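Local coordinates for lumazine protein (PDB 3A35) that binds riboflavin and probably serves as the antenna protein that shifts the light of bacterial luciferase to shorter wavelength, at residues 4-9 against 165-170; 26-31 against 81-86; 49-54 against 59-64; 96-101 against 142-147. All blocks are in the same frame, centred on the assembly; numbering follows the deposited sequence.

The chain folds into two six-stranded antiparallel barrels, and these contacts run from the riboflavin-carrying first barrel to its seam with the second. Interaction 3 is a hairpin of the first barrel whose end grips the isoalloxazine head. Interaction 2, centred about 12 Å away, packs the same barrel's interior and meets interaction 3 through Phe28 and Phe61. Interaction 1 crosses between the barrels, its centre about 10 Å from that of interaction 2 and about 13 Å from that of interaction 4, with the Gly4 O to Ser144 N bond (2.9 Å) tying it to the latter. Interactions 3 and 4 lie about 21 Å apart, centre to centre, yet both reach riboflavin, at its head and ribityl chain.

Interaction 1. Residues 4-9 against 165-170; sequences GIVQGA and ITTNLG
At Val6 a chi1 of 176° places CG1 opposite the backbone N and CG2 next to it, which turns the whole branched side of the residue onto Thr167. In Thr167 the rotation (chi1 72°) tucks OG1 between the backbone N and carbonyl carbon and sets CG2 beside the backbone N, where it is the touching group. The two side chains meet at about a right angle: Thr167 CG2 sits 3.6 Å from Val6 CB and 3.9 Å from Val6 CG2, while Val6 CG1 also comes to 3.8 Å from Thr166 O.

The hydroxyl of Thr167 takes no part in this apolar touch. Its OG1 accepts from Leu169 N at 2.9 Å, an ST turn that begins the short 3-10 segment 168-170, and it is also hydrogen-bonded to Leu163 O. Both bonds are consistent with a fixed rotation that keeps the methyl on Val6. Beside this patch a water spans the gap, donating to Val6 O at 2.8 Å and hydrogen-bonding Thr166 OG1 at 3.0 Å.

No direct hydrogen bond joins 4-9 to 165-170. Segment 4-9 leads into strand 8-17 of the first barrel through a classic beta bulge, where Gln7 and Gly8 both face Leu83, whereas 165-170 takes in the end of the short, weakly bonded helix 163-166 of the second barrel. Asn82 and Val143 pack against both Val6 and Thr167, so each barrel adds a side chain to the seam.

Between these two segments, methyl groups meet and one water carries the polar link, although Asn168 N bonds Asn82 OD1 directly nearby.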
# COMPACT_ATOMS: atom_id res chain seq x y z
N GLY A 4 -7.80 -5.60 -0.78
CA GLY A 4 -7.00 -4.90 -1.73
C GLY A 4 -7.67 -3.91 -2.67
O GLY A 4 -7.24 -3.67 -3.73
N ILE A 5 -8.69 -3.30 -2.12
CA ILE A 5 -9.41 -2.22 -2.69
C ILE A 5 -9.35 -1.07 -1.72
O ILE A 5 -9.87 -1.12 -0.58
CB ILE A 5 -10.96 -2.59 -2.94
CG1 ILE A 5 -10.94 -3.72 -3.98
CG2 ILE A 5 -11.64 -1.42 -3.52
CD1 ILE A 5 -12.34 -4.33 -4.16
N VAL A 6 -8.59 -0.10 -2.19
CA VAL A 6 -8.34 1.11 -1.36
C VAL A 6 -9.55 1.94 -1.16
O VAL A 6 -10.23 2.33 -2.17
CB VAL A 6 -7.13 1.92 -1.96
CG1 VAL A 6 -6.89 3.24 -1.19
CG2 VAL A 6 -5.88 1.04 -1.96
N GLN A 7 -9.88 2.26 0.05
CA GLN A 7 -11.10 2.99 0.38
C GLN A 7 -10.90 4.45 0.51
O GLN A 7 -11.87 5.24 0.38
CB GLN A 7 -11.60 2.52 1.73
CG GLN A 7 -12.05 1.10 1.70
CD GLN A 7 -12.15 0.48 3.10
OE1 GLN A 7 -11.82 1.03 4.11
NE2 GLN A 7 -12.66 -0.80 3.09
N GLY A 8 -9.67 4.94 0.66
CA GLY A 8 -9.44 6.43 0.68
C GLY A 8 -7.94 6.65 0.88
O GLY A 8 -7.17 5.70 1.04
N ALA A 9 -7.60 7.90 0.96
CA ALA A 9 -6.19 8.29 1.02
C ALA A 9 -6.06 9.04 2.34
O ALA A 9 -6.90 9.88 2.71
CB ALA A 9 -5.95 9.27 -0.15
N ILE A 165 -6.74 7.97 -9.39
CA ILE A 165 -7.54 9.01 -8.68
C ILE A 165 -7.75 8.62 -7.28
O ILE A 165 -7.40 9.37 -6.37
CB ILE A 165 -8.91 9.37 -9.46
CG1 ILE A 165 -8.58 10.09 -10.78
CG2 ILE A 165 -9.93 10.18 -8.57
CD1 ILE A 165 -9.79 10.04 -11.81
N THR A 166 -8.19 7.37 -7.07
CA THR A 166 -8.68 6.95 -5.79
C THR A 166 -7.56 6.28 -4.91
O THR A 166 -7.79 5.88 -3.74
CB THR A 166 -9.88 5.95 -6.05
OG1 THR A 166 -9.50 4.70 -6.63
CG2 THR A 166 -10.83 6.58 -7.11
N THR A 167 -6.34 6.20 -5.44
CA THR A 167 -5.21 5.64 -4.58
C THR A 167 -3.97 6.44 -4.86
O THR A 167 -3.98 7.23 -5.94
CB THR A 167 -4.88 4.28 -5.05
OG1 THR A 167 -4.18 4.31 -6.34
CG2 THR A 167 -6.12 3.35 -5.09
N ASN A 168 -2.88 6.21 -4.18
CA ASN A 168 -1.68 6.96 -4.46
C ASN A 168 -0.90 6.43 -5.68
O ASN A 168 0.22 6.88 -5.94
CB ASN A 168 -0.77 7.00 -3.23
CG ASN A 168 -0.24 5.63 -2.80
OD1 ASN A 168 -0.25 4.64 -3.53
ND2 ASN A 168 0.31 5.63 -1.61
N LEU A 169 -1.49 5.48 -6.42
CA LEU A 169 -0.85 5.02 -7.67
C LEU A 169 -0.55 6.19 -8.60
O LEU A 169 0.45 6.14 -9.34
CB LEU A 169 -1.61 3.84 -8.40
CG LEU A 169 -1.59 2.55 -7.61
CD1 LEU A 169 -2.42 1.50 -8.47
CD2 LEU A 169 -0.17 1.98 -7.34
N GLY A 170 -1.36 7.24 -8.55
CA GLY A 170 -1.18 8.36 -9.43
C GLY A 170 -0.11 9.33 -8.94
O GLY A 170 0.09 10.39 -9.57
O HOH W 1 -9.67 2.28 -4.88

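Interaction 2. Residues 26-31 against 81-86; sequences ITFPKD and VNLEVR
Leu83 CD1 rides over the middle of the Phe28 ring, 3.6 Å from the ring centroid and only 8° from the ring normal, a CH-pi contact of textbook geometry. The other methyl, Leu83 CD2, drops toward the far end of the same ring and reaches Phe28 CE1 at 3.7 Å. Pro29 adds its CD, 3.9 Å from Leu83 CD1, so that this one methyl touches the aromatic face and, at about a right angle to it, the proline. One step along, Ile26 CG2 meets Val81 CG2 at 3.9 Å.

What sets these groups is partly local. Phe28 carries CG beside its backbone N (chi1 -86°), which lays the ring beneath Leu83, and Ile26 CG2 stands at the edge of that ring, in its plane. Ile26 thus touches Val81 and borders Phe28 at once. The contact is apolar and, apart from the partly exposed Pro29, buried, with no hydrogen bond between 26-31 and 81-86.

Further out, Met42 packs on both Phe28 and Leu83, and Phe61 lies against Ile26 and Phe28. Strands 22-27 and 80-84 both flank strand 8-17 in the first barrel, bonding to it through Thr27 with Ile11 and Val81 with Gly10, and their side chains meet inside. At the end of strand 22-27, Pro29 takes the N-cap position of helix 30-34, whose Ile32 and Leu33 close over Leu83 and Phe28.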
# COMPACT_ATOMS: atom_id res chain seq x y z
N ILE A 26 -1.50 10.39 10.74
CA ILE A 26 -2.03 10.44 9.36
C ILE A 26 -3.40 11.07 9.44
O ILE A 26 -4.32 10.57 10.09
CB ILE A 26 -2.07 9.01 8.76
CG1 ILE A 26 -0.65 8.37 8.80
CG2 ILE A 26 -2.55 9.09 7.33
CD1 ILE A 26 -0.62 6.91 8.29
N THR A 27 -3.63 12.17 8.68
CA THR A 27 -4.99 12.72 8.54
C THR A 27 -5.84 11.84 7.70
O THR A 27 -5.51 11.46 6.53
CB THR A 27 -4.88 14.08 7.81
OG1 THR A 27 -4.06 14.95 8.61
CG2 THR A 27 -6.26 14.72 7.63
N PHE A 28 -6.99 11.45 8.26
CA PHE A 28 -7.90 10.55 7.60
C PHE A 28 -9.12 11.28 7.07
O PHE A 28 -9.56 12.18 7.73
CB PHE A 28 -8.46 9.45 8.54
CG PHE A 28 -7.61 8.20 8.69
CD1 PHE A 28 -6.21 8.22 8.57
CD2 PHE A 28 -8.23 7.00 8.96
CE1 PHE A 28 -5.49 7.02 8.66
CE2 PHE A 28 -7.49 5.79 9.15
CZ PHE A 28 -6.18 5.82 9.02
N PRO A 29 -9.63 10.80 5.95
CA PRO A 29 -10.93 11.36 5.50
C PRO A 29 -12.02 10.95 6.46
O PRO A 29 -11.95 9.88 7.11
CB PRO A 29 -11.11 10.75 4.08
CG PRO A 29 -10.18 9.65 3.95
CD PRO A 29 -9.09 9.74 5.05
N LYS A 30 -13.10 11.74 6.50
CA LYS A 30 -14.07 11.53 7.55
C LYS A 30 -14.74 10.16 7.54
O LYS A 30 -14.90 9.59 8.64
CB LYS A 30 -15.21 12.61 7.52
CG LYS A 30 -16.03 12.55 8.93
CD LYS A 30 -15.26 13.24 10.08
CE LYS A 30 -16.02 13.25 11.45
NZ LYS A 30 -15.12 13.74 12.56
N ASP A 31 -15.06 9.60 6.37
CA ASP A 31 -15.71 8.27 6.33
C ASP A 31 -14.85 7.17 6.87
O ASP A 31 -15.27 6.25 7.53
CB ASP A 31 -16.26 7.94 4.91
CG ASP A 31 -15.16 7.72 3.79
OD1 ASP A 31 -14.02 8.39 3.80
OD2 ASP A 31 -15.47 6.89 2.84
N VAL A 81 -1.02 8.18 1.61
CA VAL A 81 -0.98 6.72 1.89
C VAL A 81 -2.34 6.11 1.56
O VAL A 81 -3.38 6.72 1.78
CB VAL A 81 -0.57 6.39 3.32
CG1 VAL A 81 0.86 7.07 3.59
CG2 VAL A 81 -1.60 6.89 4.28
N ASN A 82 -2.36 4.88 1.08
CA ASN A 82 -3.65 4.18 0.84
C ASN A 82 -4.17 3.64 2.12
O ASN A 82 -3.41 3.05 2.90
CB ASN A 82 -3.36 3.06 -0.14
CG ASN A 82 -2.95 3.58 -1.52
OD1 ASN A 82 -3.34 4.72 -1.88
ND2 ASN A 82 -2.27 2.76 -2.29
N LEU A 83 -5.49 3.69 2.31
CA LEU A 83 -6.16 3.15 3.53
C LEU A 83 -7.19 2.09 3.17
O LEU A 83 -7.99 2.32 2.24
CB LEU A 83 -6.90 4.30 4.26
CG LEU A 83 -5.97 5.48 4.65
CD1 LEU A 83 -6.80 6.63 5.23
CD2 LEU A 83 -4.84 5.01 5.64
N GLU A 84 -7.23 1.00 3.94
CA GLU A 84 -8.32 0.01 3.76
C GLU A 84 -8.63 -0.60 5.14
O GLU A 84 -7.75 -1.14 5.84
CB GLU A 84 -7.95 -1.09 2.85
CG GLU A 84 -9.12 -2.08 2.59
CD GLU A 84 -8.78 -3.25 1.75
OE1 GLU A 84 -7.69 -3.46 1.22
OE2 GLU A 84 -9.72 -4.15 1.75
N VAL A 85 -9.89 -0.44 5.55
CA VAL A 85 -10.40 -1.08 6.80
C VAL A 85 -10.97 -2.43 6.43
O VAL A 85 -11.45 -2.64 5.34
CB VAL A 85 -11.44 -0.15 7.40
CG1 VAL A 85 -12.07 -0.79 8.70
CG2 VAL A 85 -10.81 1.17 7.73
N ARG A 86 -10.83 -3.39 7.29
CA ARG A 86 -11.30 -4.75 7.00
C ARG A 86 -12.80 -4.78 6.67
O ARG A 86 -13.54 -3.97 7.23
CB ARG A 86 -11.02 -5.76 8.09
CG ARG A 86 -11.69 -5.60 9.33
CD ARG A 86 -11.31 -6.85 10.20
NE ARG A 86 -9.99 -6.46 10.70
CZ ARG A 86 -8.85 -7.04 10.35
NH1 ARG A 86 -8.85 -8.02 9.46
NH2 ARG A 86 -7.72 -6.58 10.81

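Interaction 3. Residues 49-54 against 59-64; sequences LTVVRI and VYFDID. With RBF (riboflavin), chain C.
Arg53 and Tyr60 lie side by side, their side chains pointing the same way, on an antiparallel beta hairpin (strands 47-55 and 58-63) of the first barrel. Arg53 CG is anti to the backbone N (chi1 163°) and the chain stays extended to NE, so the guanidinium lies flat on the phenol ring, centres 4.6 Å apart and planes 14° apart. Tyr60 OH finds its own partner in Lys14 NZ. At the backbone, Tyr60 N donates to Arg53 O (2.9 Å), and Val52 N gives a nearly straight bond to Tyr60 O (2.7 Å).

Phe61 turns the other way, into the barrel. Leu49 crosses it at about a right angle, with CB 3.4 Å from Phe61 CD1, and Val51 CG2 comes to 3.6 Å from CE1 of that ring. Asp62 is anchored by a salt bridge to Arg23.

Past these pairs the strands splay, and riboflavin fits between their ends. Leu49 CD2 lies over a face of the pyrimidine ring. The polar edge of the isoalloxazine is read by Thr50, whose N and OG1 donate to O4 and N5, and by Asp64 N, which bonds O2 at 2.8 Å. Riboflavin N3 donates to Asp62 O at 2.7 Å.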
# COMPACT_ATOMS: atom_id res chain seq x y z
N LEU A 49 -1.20 -2.45 10.17
CA LEU A 49 -0.75 -1.60 11.30
C LEU A 49 -1.89 -1.43 12.26
O LEU A 49 -3.07 -1.49 11.90
CB LEU A 49 -0.25 -0.20 10.84
CG LEU A 49 0.89 -0.21 9.83
CD1 LEU A 49 1.19 1.25 9.40
CD2 LEU A 49 2.20 -0.83 10.43
N THR A 50 -1.53 -1.17 13.50
CA THR A 50 -2.52 -1.01 14.60
C THR A 50 -2.67 0.46 15.00
O THR A 50 -1.66 1.10 15.30
CB THR A 50 -1.97 -1.85 15.81
OG1 THR A 50 -1.77 -3.19 15.37
CG2 THR A 50 -3.08 -1.76 16.95
N VAL A 51 -3.89 0.93 15.08
CA VAL A 51 -4.01 2.33 15.53
C VAL A 51 -3.61 2.48 17.01
O VAL A 51 -4.16 1.70 17.84
CB VAL A 51 -5.47 2.78 15.32
CG1 VAL A 51 -5.73 4.15 15.91
CG2 VAL A 51 -5.91 2.72 13.84
N VAL A 52 -2.76 3.45 17.27
CA VAL A 52 -2.31 3.67 18.66
C VAL A 52 -3.10 4.83 19.28
O VAL A 52 -3.23 4.81 20.51
CB VAL A 52 -0.82 4.08 18.58
CG1 VAL A 52 -0.40 4.96 19.80
CG2 VAL A 52 0.03 2.82 18.29
N ARG A 53 -3.58 5.82 18.54
CA ARG A 53 -4.18 7.01 19.18
C ARG A 53 -4.98 7.66 18.06
O ARG A 53 -4.54 7.58 16.88
CB ARG A 53 -3.13 7.93 19.76
CG ARG A 53 -3.57 9.31 20.06
CD ARG A 53 -2.41 10.12 20.38
NE ARG A 53 -2.94 11.43 20.61
CZ ARG A 53 -2.32 12.56 20.30
NH1 ARG A 53 -1.10 12.58 19.75
NH2 ARG A 53 -2.97 13.69 20.68
N ILE A 54 -6.05 8.32 18.35
CA ILE A 54 -6.75 9.21 17.42
C ILE A 54 -7.01 10.55 18.06
O ILE A 54 -7.51 10.63 19.21
CB ILE A 54 -7.99 8.61 16.97
CG1 ILE A 54 -7.76 7.26 16.29
CG2 ILE A 54 -8.69 9.61 16.06
CD1 ILE A 54 -9.13 6.53 16.00
N VAL A 59 -4.84 10.01 12.83
CA VAL A 59 -4.76 8.66 13.33
C VAL A 59 -3.33 8.27 13.36
O VAL A 59 -2.58 8.44 12.40
CB VAL A 59 -5.55 7.76 12.34
CG1 VAL A 59 -5.50 6.30 12.83
CG2 VAL A 59 -7.05 8.17 12.26
N TYR A 60 -2.88 7.76 14.51
CA TYR A 60 -1.49 7.46 14.73
C TYR A 60 -1.16 5.95 14.74
O TYR A 60 -1.94 5.11 15.26
CB TYR A 60 -1.07 8.01 16.13
CG TYR A 60 -1.06 9.56 16.18
CD1 TYR A 60 0.15 10.24 15.98
CD2 TYR A 60 -2.21 10.29 16.48
CE1 TYR A 60 0.19 11.68 16.04
CE2 TYR A 60 -2.14 11.72 16.59
CZ TYR A 60 -0.96 12.25 16.38
OH TYR A 60 -0.85 13.69 16.40
N PHE A 61 0.01 5.66 14.17
CA PHE A 61 0.51 4.29 14.09
C PHE A 61 1.94 4.29 14.48
O PHE A 61 2.71 5.17 14.10
CB PHE A 61 0.43 3.74 12.60
CG PHE A 61 -0.96 3.73 12.03
CD1 PHE A 61 -1.77 2.58 12.20
CD2 PHE A 61 -1.45 4.83 11.37
CE1 PHE A 61 -3.04 2.54 11.71
CE2 PHE A 61 -2.82 4.78 10.85
CZ PHE A 61 -3.56 3.65 11.01
N ASP A 62 2.39 3.23 15.18
CA ASP A 62 3.83 2.97 15.31
C ASP A 62 4.35 1.96 14.30
O ASP A 62 3.69 0.84 14.19
CB ASP A 62 4.07 2.47 16.75
CG ASP A 62 4.00 3.52 17.78
OD1 ASP A 62 4.43 4.68 17.50
OD2 ASP A 62 3.62 3.30 18.97
N ILE A 63 5.39 2.30 13.60
CA ILE A 63 5.97 1.38 12.64
C ILE A 63 7.24 0.90 13.35
O ILE A 63 8.17 1.66 13.59
CB ILE A 63 6.29 2.11 11.31
CG1 ILE A 63 4.91 2.65 10.70
CG2 ILE A 63 6.88 1.16 10.27
CD1 ILE A 63 4.70 4.00 10.85
N ASP A 64 7.26 -0.41 13.62
CA ASP A 64 8.39 -1.04 14.39
C ASP A 64 8.69 -2.37 13.70
O ASP A 64 9.64 -2.50 13.00
CB ASP A 64 8.06 -1.10 15.86
CG ASP A 64 6.66 -1.48 16.22
OD1 ASP A 64 5.93 -2.29 15.61
OD2 ASP A 64 6.16 -1.03 17.31
N1 RBF C . 3.86 -3.77 12.23
C2 RBF C . 4.17 -2.55 12.72
O2 RBF C . 5.30 -2.01 12.47
N3 RBF C . 3.29 -1.78 13.46
C4 RBF C . 1.98 -2.25 13.74
O4 RBF C . 1.23 -1.52 14.41
C4A RBF C . 1.72 -3.55 13.29
N5 RBF C . 0.44 -4.12 13.65
C5A RBF C . 0.17 -5.40 13.18
C6 RBF C . -1.01 -5.99 13.64
C7 RBF C . -1.25 -7.31 13.18
C7M RBF C . -2.54 -7.97 13.75
C8 RBF C . -0.42 -7.98 12.32
C8M RBF C . -0.80 -9.32 11.86
C9 RBF C . 0.78 -7.35 11.85
C9A RBF C . 1.11 -6.09 12.36
N10 RBF C . 2.35 -5.47 12.00
C10 RBF C . 2.63 -4.25 12.54
C1' RBF C . 3.35 -6.14 11.27
C2' RBF C . 3.49 -5.73 9.82
O2' RBF C . 2.20 -5.88 9.14
C3' RBF C . 4.45 -6.56 9.13
O3' RBF C . 5.74 -6.37 9.92
C4' RBF C . 4.84 -6.04 7.73
O4' RBF C . 3.74 -6.28 6.82
C5' RBF C . 6.07 -6.75 7.17
O5' RBF C . 6.51 -6.19 5.93
O HOH W 2 0.96 0.83 15.75

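Interaction 4. Residues 96-101 against 142-147; sequences GALTGN and GVSHSI. With RBF (riboflavin), chain C.
The Gly96 carbonyl receives Ser144 OG in its own plane, on a lone pair, with a C=O to donor angle of 112° and an OG to Gly96 O distance of 2.8 Å. A second flat group, the Gly142 carbonyl, is met over one face by a methyl: Leu98 CD1 stands 3.5 Å from Gly142 O and 3.7 Å from Gly142 C. The His145 imidazole is engaged at its edge, where ND1 donates to Ser146 O at 2.9 Å, close to the ring plane, and it also makes an edge-to-face pair with Tyr159.

With OG anti to the backbone N (chi1 -179°), Ser144 reaches across to the loop, and its CB meets Leu98 CD2 at 4.0 Å. Fit is close here, for Ser144 OG is also 3.2 Å from Gly96 CA. The hydroxyl therefore serves the carbonyl of Gly96, while Leu98 fills the side next to it between Gly142 and Ser144.

Beyond Leu98 the loop turns toward riboflavin. Thr99 OG1 accepts from Asn101 N in an ST turn, and Glu181 bonds both Thr99 OG1 and Gly100 N, setting the bend. Gly100 O then lies 3.0 Å from riboflavin O4', at the ribityl chain.

Segment 96-101 belongs to the connection between strand 80-84 of the first barrel and strand 104-114 of the second. It rests against the beginning of strand 143-151, which pairs with strand 137-140 through His145 and Ile138; the backbone of Leu98 bonds to that of Phe2, near the N-terminus.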
# COMPACT_ATOMS: atom_id res chain seq x y z
N GLY A 96 -7.37 -12.06 -5.14
CA GLY A 96 -6.24 -11.19 -4.89
C GLY A 96 -6.44 -10.78 -3.43
O GLY A 96 -6.14 -9.65 -3.09
N ALA A 97 -7.06 -11.53 -2.55
CA ALA A 97 -7.11 -11.08 -1.15
C ALA A 97 -5.77 -10.77 -0.60
O ALA A 97 -4.84 -11.43 -0.88
CB ALA A 97 -7.81 -12.05 -0.18
N LEU A 98 -5.73 -9.75 0.23
CA LEU A 98 -4.38 -9.40 0.85
C LEU A 98 -4.37 -9.68 2.29
O LEU A 98 -5.40 -9.53 2.97
CB LEU A 98 -4.13 -7.84 0.63
CG LEU A 98 -4.04 -7.42 -0.83
CD1 LEU A 98 -3.74 -5.84 -0.76
CD2 LEU A 98 -3.04 -8.12 -1.60
N THR A 99 -3.23 -10.14 2.80
CA THR A 99 -3.06 -10.34 4.21
C THR A 99 -2.53 -9.15 5.03
O THR A 99 -2.74 -9.08 6.23
CB THR A 99 -2.05 -11.49 4.54
OG1 THR A 99 -0.73 -11.16 4.17
CG2 THR A 99 -2.43 -12.82 3.90
N GLY A 100 -1.92 -8.21 4.26
CA GLY A 100 -1.27 -7.06 5.02
C GLY A 100 0.17 -7.36 5.38
O GLY A 100 0.82 -6.52 6.03
N ASN A 101 0.74 -8.50 5.05
CA ASN A 101 2.15 -8.86 5.35
C ASN A 101 2.92 -8.47 4.12
O ASN A 101 2.92 -9.16 3.09
CB ASN A 101 2.34 -10.39 5.56
CG ASN A 101 3.81 -10.71 5.82
OD1 ASN A 101 4.39 -11.52 5.11
ND2 ASN A 101 4.36 -10.13 6.77
N GLY A 142 -1.09 -1.90 -1.30
CA GLY A 142 -2.43 -2.22 -0.87
C GLY A 142 -3.45 -2.31 -1.99
O GLY A 142 -4.64 -2.58 -1.72
N VAL A 143 -3.06 -2.05 -3.24
CA VAL A 143 -3.98 -2.27 -4.39
C VAL A 143 -3.65 -3.65 -4.97
O VAL A 143 -2.54 -3.97 -5.36
CB VAL A 143 -3.65 -1.22 -5.42
CG1 VAL A 143 -4.53 -1.46 -6.71
CG2 VAL A 143 -3.92 0.21 -4.89
N SER A 144 -4.68 -4.49 -4.86
CA SER A 144 -4.57 -5.85 -5.44
C SER A 144 -5.02 -5.91 -6.96
O SER A 144 -6.09 -5.36 -7.29
CB SER A 144 -5.36 -6.84 -4.61
OG SER A 144 -5.18 -8.16 -5.23
N HIS A 145 -4.16 -6.44 -7.85
CA HIS A 145 -4.54 -6.47 -9.28
C HIS A 145 -3.69 -7.57 -9.88
O HIS A 145 -2.59 -7.90 -9.39
CB HIS A 145 -4.19 -5.14 -9.95
CG HIS A 145 -4.83 -4.93 -11.28
ND1 HIS A 145 -4.32 -5.47 -12.44
CD2 HIS A 145 -5.97 -4.29 -11.61
CE1 HIS A 145 -5.11 -5.10 -13.45
NE2 HIS A 145 -6.11 -4.39 -12.97
N SER A 146 -4.25 -8.16 -10.96
CA SER A 146 -3.46 -9.13 -11.75
C SER A 146 -2.19 -8.53 -12.33
O SER A 146 -2.20 -7.38 -12.72
CB SER A 146 -4.27 -9.65 -12.97
OG SER A 146 -4.85 -8.55 -13.70
N ILE A 147 -1.12 -9.34 -12.37
CA ILE A 147 0.12 -9.04 -13.11
C ILE A 147 -0.19 -9.16 -14.60
O ILE A 147 -0.96 -10.10 -15.02
CB ILE A 147 1.23 -9.95 -12.68
CG1 ILE A 147 1.47 -9.71 -11.15
CG2 ILE A 147 2.45 -9.78 -13.58
CD1 ILE A 147 2.50 -10.71 -10.59
N1 RBF C . 3.86 -3.77 12.23
C2 RBF C . 4.17 -2.55 12.72
O2 RBF C . 5.30 -2.01 12.47
N3 RBF C . 3.29 -1.78 13.46
C4 RBF C . 1.98 -2.25 13.74
O4 RBF C . 1.23 -1.52 14.41
C4A RBF C . 1.72 -3.55 13.29
N5 RBF C . 0.44 -4.12 13.65
C5A RBF C . 0.17 -5.40 13.18
C6 RBF C . -1.01 -5.99 13.64
C7 RBF C . -1.25 -7.31 13.18
C7M RBF C . -2.54 -7.97 13.75
C8 RBF C . -0.42 -7.98 12.32
C8M RBF C . -0.80 -9.32 11.86
C9 RBF C . 0.78 -7.35 11.85
C9A RBF C . 1.11 -6.09 12.36
N10 RBF C . 2.35 -5.47 12.00
C10 RBF C . 2.63 -4.25 12.54
C1' RBF C . 3.35 -6.14 11.27
C2' RBF C . 3.49 -5.73 9.82
O2' RBF C . 2.20 -5.88 9.14
C3' RBF C . 4.45 -6.56 9.13
O3' RBF C . 5.74 -6.37 9.92
C4' RBF C . 4.84 -6.04 7.73
O4' RBF C . 3.74 -6.28 6.82
C5' RBF C . 6.07 -6.75 7.17
O5' RBF C . 6.51 -6.19 5.93